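Local coordinates for protein proteasome accessory factor B/C (PafBC) (Paenarthrobacter aurescens, PDB 6SJ9) that probably regulates transcription in the bacterial DNA damage response, combining winged helix-turn-helix and WYL domains in a single chain, at residues A[152-157]-A[183-188]; A[189-194]-A[206-211]; A[341-346]-A[579-584]. All blocks are in the same frame, centred on the assembly; numbering follows the deposited sequence.

How the interactions relate
Interactions 1 and 2 belong to the same WYL domain and to one antiparallel sheet, with centres about 10 Å apart. Interaction 1 lays helix 147-159 on strand 175-188, and interaction 2 pairs the next strand, 191-198, with strand 203-208. They touch where Gly186 O lies 2.7 Å from Tyr193 N, a probable hydrogen bond between neighbouring strands. Interaction 3 is separate: its centre is about 29 Å from that of interaction 1 and 31 Å from that of interaction 2, and it joins two loops 233 residues apart. None of the three supplies a ligand to the potassium ion, which is held by Leu16, Thr18, Ile81, Lys83 and Ser85.

Interaction 1 of 3, residues A[152-157]-A[183-188]; sequences DVVAAM and WGLGSR
Trp183 meets Met157 through its backbone: the selenium of this selenomethionine, atom SE, rests 3.8 Å from Trp183 O. The indole takes no close part here and meets the ring of Phe230. With CG beside the backbone N (chi1 -53°) and an extended second torsion (-169°), the Met157 chain carries SE to the peptide link between Trp183 and the next residue, 3.9 Å from Gly184 N; the bend at chi3 only swings CE. A classic beta bulge sets Trp183 and Gly184 opposite a single residue, Val195 of strand 191-198, so the selenium packs on an irregular piece of strand. Leu185 then points its side chain at the helix. Its CG meets Val153 CG1 tip to tip at 3.6 Å, and Val154 CG2 comes within a looser 4.3 Å of Leu185 CD1. No hydrogen bond crosses this buried contact, and Trp406 of strand 404-407 packs against both Val154 and Met157. Past Leu185 the strand runs clear of the helix. The two segment axes approach to 9.3 Å at 152° between their directions, a nearly antiparallel packing of the helix that precedes the domain's strands on the curled sheet, as in the Sm-like fold of WYL domains.

Interaction 2 of 3, residues A[189-194]-A[206-211]; sequences FGQWYL and VFRLSR
Tyr193 and Arg208 run side by side on one face of the sheet, pointing the same way, with ring and guanidinium planes turned 79° apart. The tyrosine ring is met obliquely by Val206 CG1, whose distance to Tyr193 CD2 is 3.7 Å, and Arg208 CG comes within 3.5 Å of Tyr193 CE2. At the guanidinium edge, near its plane, stands Gln191 CG, 3.3 Å from Arg208 NH1; Ser210 OG also lies in that plane. The arginine's charge is met by Asp284, which forms a salt bridge with it and is hydrogen-bonded to Ser210 OG as well.

Beneath these side chains the backbones pair antiparallel. Leu194 and Phe207 exchange two hydrogen bonds, Leu194 N to Phe207 O and Phe207 N to Leu194 O, each 2.8 Å, whereas Tyr193 and Arg208 form the non-hydrogen-bonded pair. Where the second strand gives way to the 3-10 turn 209-211, Leu209 N still reaches Trp192 O at 3.0 Å, and a water donates to Trp192 O and accepts from Ser210 N, joining the two segments there. Leu209 also packs with both methyls, CD2 lying 3.9 Å from Trp192 CB and CD1 against Leu194, while the Trp192 indole meets Phe150 edge-to-face. On the other face Leu194 CD2 touches Phe207 CD2 at 4.1 Å, and the Phe207 ring meets Phe165 and Tyr167 edge-to-face. This is the end of the beta hairpin 191-198/203-208, part of the strongly bent antiparallel sheet of the Sm-like WYL domain.

Interaction 3 of 3, residues A[341-346]-A[579-584]; sequences RKRTSE and FTPGED
Arg343 and Phe579 form the one hydrogen bond between these loops: Arg343 NH1 donates to Phe579 O over 2.8 Å, with a nearly straight N-H...O angle of 164°. The acceptor lies in the guanidinium plane, at its edge, but the donor stands 41° out of the carbonyl plane and so does not follow a lone pair. The arginine chain, extended from CG to NE, runs past the same carbonyl, and its CD approaches Phe579 O to 3.2 Å.

Van der Waals packing comes from Pro581, whose N and CA lie over one face of the guanidinium. The CA is offset toward the rim of that group, and Pro581 CD packs on Arg343 CD at 3.8 Å. Arg621 touches both side chains from strand 616-622, and a long, weak ion pair links Arg343 to Glu606.

A CH-pi contact joins the next residue to the phenylalanine. Thr344 CB sits 3.7 Å from the centroid of the Phe579 ring, only 7° off its normal, so the branch point is centred over the face. The hydroxyl oxygen OG1 of Thr344, turned to the side of the backbone N, also lies over that face, 3.7 Å from Phe579 CE2. The carbonyl oxygen Thr344 O lies 3.5 Å from Phe579 CB. Leu107 and Arg110 of helix 95-118 also touch this phenylalanine, and a thiocyanate ion, probably from the crystallisation liquor, is about 4 Å from it.

Just beyond, Ser345 N-caps helix 346-360 through Gln348 N. The loop entering that helix is thus fixed by a directional bond to a main-chain carbonyl, which asks for no particular side chain as acceptor, while the threonine and proline contacts fill in around it.

Interaction 1 of 3, residues A[152-157]-A[183-188]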
# COMPACT_ATOMS: atom_id res chain seq x y z
N ASP A 152 1.78 -4.38 -21.01
CA ASP A 152 1.70 -4.95 -22.35
C ASP A 152 0.28 -4.92 -22.89
O ASP A 152 0.05 -4.53 -24.04
CB ASP A 152 2.25 -6.38 -22.36
CG ASP A 152 3.73 -6.40 -22.20
OD1 ASP A 152 4.43 -5.45 -22.67
OD2 ASP A 152 4.20 -7.41 -21.67
N VAL A 153 -0.70 -5.25 -22.03
CA VAL A 153 -2.10 -5.16 -22.45
C VAL A 153 -2.47 -3.72 -22.76
O VAL A 153 -3.10 -3.44 -23.78
CB VAL A 153 -3.03 -5.77 -21.38
CG1 VAL A 153 -4.51 -5.45 -21.72
CG2 VAL A 153 -2.86 -7.28 -21.40
N VAL A 154 -2.08 -2.79 -21.89
CA VAL A 154 -2.35 -1.37 -22.11
C VAL A 154 -1.69 -0.90 -23.42
O VAL A 154 -2.25 -0.09 -24.16
CB VAL A 154 -1.84 -0.52 -20.90
CG1 VAL A 154 -1.78 0.93 -21.23
CG2 VAL A 154 -2.77 -0.69 -19.67
N ALA A 155 -0.45 -1.34 -23.66
CA ALA A 155 0.26 -0.97 -24.89
C ALA A 155 -0.41 -1.59 -26.10
O ALA A 155 -0.62 -0.92 -27.10
CB ALA A 155 1.76 -1.41 -24.80
N ALA A 156 -0.83 -2.84 -25.99
CA ALA A 156 -1.53 -3.50 -27.09
C ALA A 156 -2.81 -2.73 -27.46
O ALA A 156 -3.10 -2.50 -28.64
CB ALA A 156 -1.85 -4.94 -26.67
N MSE A 157 -3.58 -2.32 -26.47
CA MSE A 157 -4.83 -1.62 -26.78
C MSE A 157 -4.55 -0.26 -27.34
O MSE A 157 -5.28 0.19 -28.21
CB MSE A 157 -5.73 -1.45 -25.50
CG MSE A 157 -5.99 -2.72 -24.75
SE MSE A 157 -7.46 -2.49 -23.34
CE MSE A 157 -6.29 -1.63 -21.98
N TRP A 183 -9.86 -6.18 -25.17
CA TRP A 183 -10.88 -5.14 -25.02
C TRP A 183 -10.79 -4.40 -23.70
O TRP A 183 -11.14 -3.21 -23.62
CB TRP A 183 -12.28 -5.71 -25.12
CG TRP A 183 -12.60 -6.37 -26.41
CD1 TRP A 183 -11.83 -6.43 -27.53
CD2 TRP A 183 -13.81 -7.09 -26.71
NE1 TRP A 183 -12.50 -7.12 -28.53
CE2 TRP A 183 -13.71 -7.56 -28.03
CE3 TRP A 183 -14.95 -7.39 -25.98
CZ2 TRP A 183 -14.73 -8.30 -28.65
CZ3 TRP A 183 -15.96 -8.14 -26.59
CH2 TRP A 183 -15.84 -8.57 -27.92
N GLY A 184 -10.35 -5.08 -22.66
CA GLY A 184 -10.29 -4.42 -21.38
C GLY A 184 -9.64 -5.27 -20.31
O GLY A 184 -9.51 -6.49 -20.44
N LEU A 185 -9.17 -4.57 -19.30
CA LEU A 185 -8.72 -5.15 -18.05
C LEU A 185 -9.74 -4.82 -16.96
O LEU A 185 -10.37 -3.75 -16.98
CB LEU A 185 -7.36 -4.60 -17.67
CG LEU A 185 -6.19 -5.03 -18.55
CD1 LEU A 185 -5.08 -4.07 -18.33
CD2 LEU A 185 -5.74 -6.44 -18.12
N GLY A 186 -9.84 -5.70 -15.98
CA GLY A 186 -10.87 -5.50 -14.98
C GLY A 186 -10.53 -6.21 -13.68
O GLY A 186 -9.77 -7.18 -13.66
N SER A 187 -11.08 -5.68 -12.60
CA SER A 187 -10.85 -6.21 -11.27
C SER A 187 -12.19 -6.56 -10.67
O SER A 187 -13.09 -5.73 -10.63
CB SER A 187 -10.16 -5.17 -10.38
OG SER A 187 -9.71 -5.79 -9.22
N ARG A 188 -12.37 -7.81 -10.31
CA ARG A 188 -13.50 -8.18 -9.46
C ARG A 188 -13.01 -9.16 -8.41
O ARG A 188 -12.28 -10.10 -8.73
CB ARG A 188 -14.72 -8.70 -10.21
CG ARG A 188 -15.58 -7.53 -10.63
CD ARG A 188 -16.19 -7.75 -11.97
NE ARG A 188 -17.04 -6.64 -12.44
CZ ARG A 188 -16.66 -5.37 -12.59
NH1 ARG A 188 -15.41 -4.97 -12.28
NH2 ARG A 188 -17.53 -4.48 -13.07

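Interaction 2 of 3, residues A[189-194]-A[206-211]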
# COMPACT_ATOMS: atom_id res chain seq x y z
N PHE A 189 -13.45 -8.93 -7.17
CA PHE A 189 -13.07 -9.73 -6.01
C PHE A 189 -11.57 -9.61 -5.72
O PHE A 189 -10.94 -10.55 -5.24
CB PHE A 189 -13.45 -11.20 -6.24
CG PHE A 189 -14.76 -11.37 -6.96
CD1 PHE A 189 -15.95 -10.97 -6.39
CD2 PHE A 189 -14.79 -11.92 -8.24
CE1 PHE A 189 -17.17 -11.13 -7.07
CE2 PHE A 189 -16.00 -12.08 -8.93
CZ PHE A 189 -17.19 -11.69 -8.34
N GLY A 190 -11.01 -8.42 -5.98
CA GLY A 190 -9.59 -8.19 -5.82
C GLY A 190 -8.71 -8.70 -6.96
O GLY A 190 -7.54 -8.31 -7.03
N GLN A 191 -9.24 -9.52 -7.88
CA GLN A 191 -8.43 -10.22 -8.88
C GLN A 191 -8.63 -9.63 -10.28
O GLN A 191 -9.76 -9.29 -10.67
CB GLN A 191 -8.81 -11.71 -8.90
CG GLN A 191 -8.47 -12.44 -7.59
CD GLN A 191 -7.04 -12.13 -7.13
OE1 GLN A 191 -6.82 -11.29 -6.24
NE2 GLN A 191 -6.05 -12.80 -7.75
N TRP A 192 -7.55 -9.59 -11.06
CA TRP A 192 -7.55 -8.90 -12.34
C TRP A 192 -7.78 -9.87 -13.50
O TRP A 192 -7.27 -10.99 -13.53
CB TRP A 192 -6.26 -8.14 -12.55
CG TRP A 192 -6.20 -6.83 -11.83
CD1 TRP A 192 -5.72 -6.59 -10.56
CD2 TRP A 192 -6.66 -5.57 -12.32
NE1 TRP A 192 -5.81 -5.25 -10.26
CE2 TRP A 192 -6.40 -4.60 -11.31
CE3 TRP A 192 -7.28 -5.16 -13.50
CZ2 TRP A 192 -6.74 -3.25 -11.45
CZ3 TRP A 192 -7.62 -3.80 -13.64
CH2 TRP A 192 -7.34 -2.86 -12.61
N TYR A 193 -8.50 -9.38 -14.49
CA TYR A 193 -8.94 -10.16 -15.63
C TYR A 193 -8.66 -9.34 -16.89
O TYR A 193 -8.77 -8.12 -16.86
CB TYR A 193 -10.44 -10.43 -15.61
CG TYR A 193 -10.90 -11.24 -14.41
CD1 TYR A 193 -11.05 -10.65 -13.16
CD2 TYR A 193 -11.17 -12.60 -14.53
CE1 TYR A 193 -11.47 -11.41 -12.05
CE2 TYR A 193 -11.59 -13.36 -13.43
CZ TYR A 193 -11.74 -12.76 -12.20
OH TYR A 193 -12.14 -13.51 -11.11
N LEU A 194 -8.42 -10.06 -17.98
CA LEU A 194 -8.40 -9.53 -19.34
C LEU A 194 -9.65 -10.04 -20.06
O LEU A 194 -10.00 -11.23 -19.96
CB LEU A 194 -7.14 -10.02 -20.07
CG LEU A 194 -7.15 -9.80 -21.59
CD1 LEU A 194 -6.99 -8.32 -22.02
CD2 LEU A 194 -6.07 -10.66 -22.21
N VAL A 206 -12.87 -14.32 -21.12
CA VAL A 206 -12.30 -13.68 -19.96
C VAL A 206 -11.15 -14.53 -19.45
O VAL A 206 -11.27 -15.76 -19.34
CB VAL A 206 -13.35 -13.43 -18.88
CG1 VAL A 206 -12.77 -12.50 -17.84
CG2 VAL A 206 -14.60 -12.85 -19.49
N PHE A 207 -10.02 -13.89 -19.22
CA PHE A 207 -8.80 -14.54 -18.78
C PHE A 207 -8.39 -13.97 -17.43
O PHE A 207 -8.22 -12.75 -17.30
CB PHE A 207 -7.70 -14.27 -19.82
CG PHE A 207 -8.05 -14.75 -21.20
CD1 PHE A 207 -7.89 -16.09 -21.55
CD2 PHE A 207 -8.61 -13.88 -22.11
CE1 PHE A 207 -8.23 -16.54 -22.82
CE2 PHE A 207 -8.92 -14.31 -23.40
CZ PHE A 207 -8.74 -15.63 -23.75
N ARG A 208 -8.16 -14.83 -16.44
CA ARG A 208 -7.57 -14.38 -15.18
C ARG A 208 -6.07 -14.17 -15.34
O ARG A 208 -5.38 -15.03 -15.87
CB ARG A 208 -7.83 -15.36 -14.04
CG ARG A 208 -9.22 -15.93 -13.93
CD ARG A 208 -9.27 -16.92 -12.72
NE ARG A 208 -8.65 -16.27 -11.56
CZ ARG A 208 -9.30 -15.61 -10.60
NH1 ARG A 208 -8.62 -15.04 -9.60
NH2 ARG A 208 -10.62 -15.48 -10.67
N LEU A 209 -5.58 -12.99 -14.99
CA LEU A 209 -4.15 -12.70 -15.17
C LEU A 209 -3.28 -13.72 -14.44
O LEU A 209 -2.27 -14.19 -14.98
CB LEU A 209 -3.82 -11.28 -14.70
CG LEU A 209 -3.68 -10.16 -15.73
CD1 LEU A 209 -4.95 -10.03 -16.50
CD2 LEU A 209 -3.37 -8.81 -15.06
N SER A 210 -3.74 -14.16 -13.25
CA SER A 210 -2.95 -15.10 -12.46
C SER A 210 -2.78 -16.44 -13.17
O SER A 210 -1.84 -17.17 -12.86
CB SER A 210 -3.58 -15.30 -11.08
OG SER A 210 -4.81 -16.03 -11.15
N ARG A 211 -3.65 -16.77 -14.14
CA ARG A 211 -3.56 -18.05 -14.84
C ARG A 211 -2.76 -18.00 -16.15
O ARG A 211 -2.72 -18.99 -16.88
CB ARG A 211 -4.95 -18.60 -15.11
CG ARG A 211 -5.82 -18.75 -13.80
CD ARG A 211 -6.58 -20.05 -13.85
NE ARG A 211 -5.72 -21.18 -13.49
CZ ARG A 211 -5.92 -22.46 -13.86
NH1 ARG A 211 -6.95 -22.82 -14.62
NH2 ARG A 211 -5.05 -23.39 -13.45
O HOH W 1 -5.73 -12.70 -11.79

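Interaction 3 of 3, residues A[341-346]-A[579-584]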
# COMPACT_ATOMS: atom_id res chain seq x y z
N ARG A 341 10.45 4.07 -12.22
CA ARG A 341 9.60 4.91 -11.37
C ARG A 341 10.44 5.59 -10.30
O ARG A 341 11.27 4.95 -9.65
CB ARG A 341 8.53 4.03 -10.70
CG ARG A 341 7.59 4.77 -9.72
CD ARG A 341 6.59 3.72 -9.05
NE ARG A 341 5.83 3.10 -10.13
CZ ARG A 341 5.30 1.88 -10.04
NH1 ARG A 341 5.46 1.19 -8.94
NH2 ARG A 341 4.60 1.36 -11.06
N LYS A 342 10.21 6.90 -10.11
CA LYS A 342 10.89 7.67 -9.05
C LYS A 342 10.16 7.51 -7.72
O LYS A 342 8.96 7.26 -7.68
CB LYS A 342 10.96 9.17 -9.38
CG LYS A 342 11.68 9.54 -10.64
CD LYS A 342 12.05 11.04 -10.62
CE LYS A 342 12.83 11.48 -11.87
NZ LYS A 342 12.51 12.88 -12.30
N ARG A 343 10.91 7.69 -6.63
CA ARG A 343 10.34 7.68 -5.29
C ARG A 343 9.20 8.69 -5.18
O ARG A 343 9.33 9.85 -5.54
CB ARG A 343 11.42 8.00 -4.25
CG ARG A 343 12.36 6.82 -3.99
CD ARG A 343 13.63 7.23 -3.26
NE ARG A 343 14.45 6.04 -3.20
CZ ARG A 343 14.31 5.08 -2.30
NH1 ARG A 343 13.41 5.21 -1.33
NH2 ARG A 343 15.10 4.01 -2.36
N THR A 344 8.05 8.20 -4.74
CA THR A 344 6.83 8.99 -4.81
C THR A 344 6.96 10.29 -4.05
O THR A 344 7.40 10.31 -2.90
CB THR A 344 5.72 8.13 -4.24
OG1 THR A 344 5.78 6.89 -4.96
CG2 THR A 344 4.32 8.80 -4.44
N SER A 345 6.57 11.39 -4.68
CA SER A 345 6.61 12.72 -4.10
C SER A 345 5.24 13.15 -3.56
O SER A 345 4.21 12.55 -3.83
CB SER A 345 7.07 13.75 -5.14
OG SER A 345 6.13 13.78 -6.20
N GLU A 346 5.25 14.25 -2.83
CA GLU A 346 3.99 14.85 -2.38
C GLU A 346 3.14 15.34 -3.57
O GLU A 346 1.92 15.18 -3.54
CB GLU A 346 4.28 16.00 -1.41
CG GLU A 346 4.88 15.45 -0.11
CD GLU A 346 5.06 16.50 1.00
OE1 GLU A 346 5.12 17.69 0.66
OE2 GLU A 346 5.08 16.14 2.19
N PHE A 579 8.93 7.95 1.61
CA PHE A 579 9.56 7.42 0.41
C PHE A 579 11.05 7.80 0.24
O PHE A 579 11.68 7.35 -0.74
CB PHE A 579 8.74 7.86 -0.81
CG PHE A 579 7.34 7.26 -0.85
CD1 PHE A 579 6.29 7.90 -0.24
CD2 PHE A 579 7.12 6.01 -1.42
CE1 PHE A 579 5.01 7.40 -0.27
CE2 PHE A 579 5.81 5.48 -1.50
CZ PHE A 579 4.75 6.17 -0.91
N THR A 580 11.62 8.61 1.12
CA THR A 580 13.05 8.95 0.98
C THR A 580 13.92 7.72 1.25
O THR A 580 13.52 6.84 2.00
CB THR A 580 13.45 10.09 1.92
OG1 THR A 580 13.11 9.76 3.27
CG2 THR A 580 12.75 11.38 1.56
N PRO A 581 15.09 7.60 0.60
CA PRO A 581 15.98 6.47 0.94
C PRO A 581 16.31 6.52 2.41
O PRO A 581 16.45 7.60 2.98
CB PRO A 581 17.23 6.69 0.07
CG PRO A 581 17.10 8.00 -0.52
CD PRO A 581 15.70 8.51 -0.40
N GLY A 582 16.30 5.34 3.05
CA GLY A 582 16.61 5.21 4.47
C GLY A 582 18.11 5.09 4.76
O GLY A 582 18.90 4.58 3.96
N GLU A 583 18.50 5.58 5.94
CA GLU A 583 19.90 5.51 6.36
C GLU A 583 20.41 4.07 6.39
O GLU A 583 21.58 3.81 6.09
CB GLU A 583 20.01 6.14 7.76
CG GLU A 583 21.46 5.97 8.37
CD GLU A 583 22.51 6.83 7.64
OE1 GLU A 583 22.15 7.82 6.96
OE2 GLU A 583 23.71 6.50 7.72
N ASP A 584 19.54 3.12 6.71
CA ASP A 584 19.91 1.73 6.88
C ASP A 584 19.70 0.90 5.60
O ASP A 584 19.80 -0.33 5.67
CB ASP A 584 19.07 1.12 8.02
CG ASP A 584 19.15 1.93 9.34
OD1 ASP A 584 20.21 2.49 9.69
OD2 ASP A 584 18.13 2.02 10.04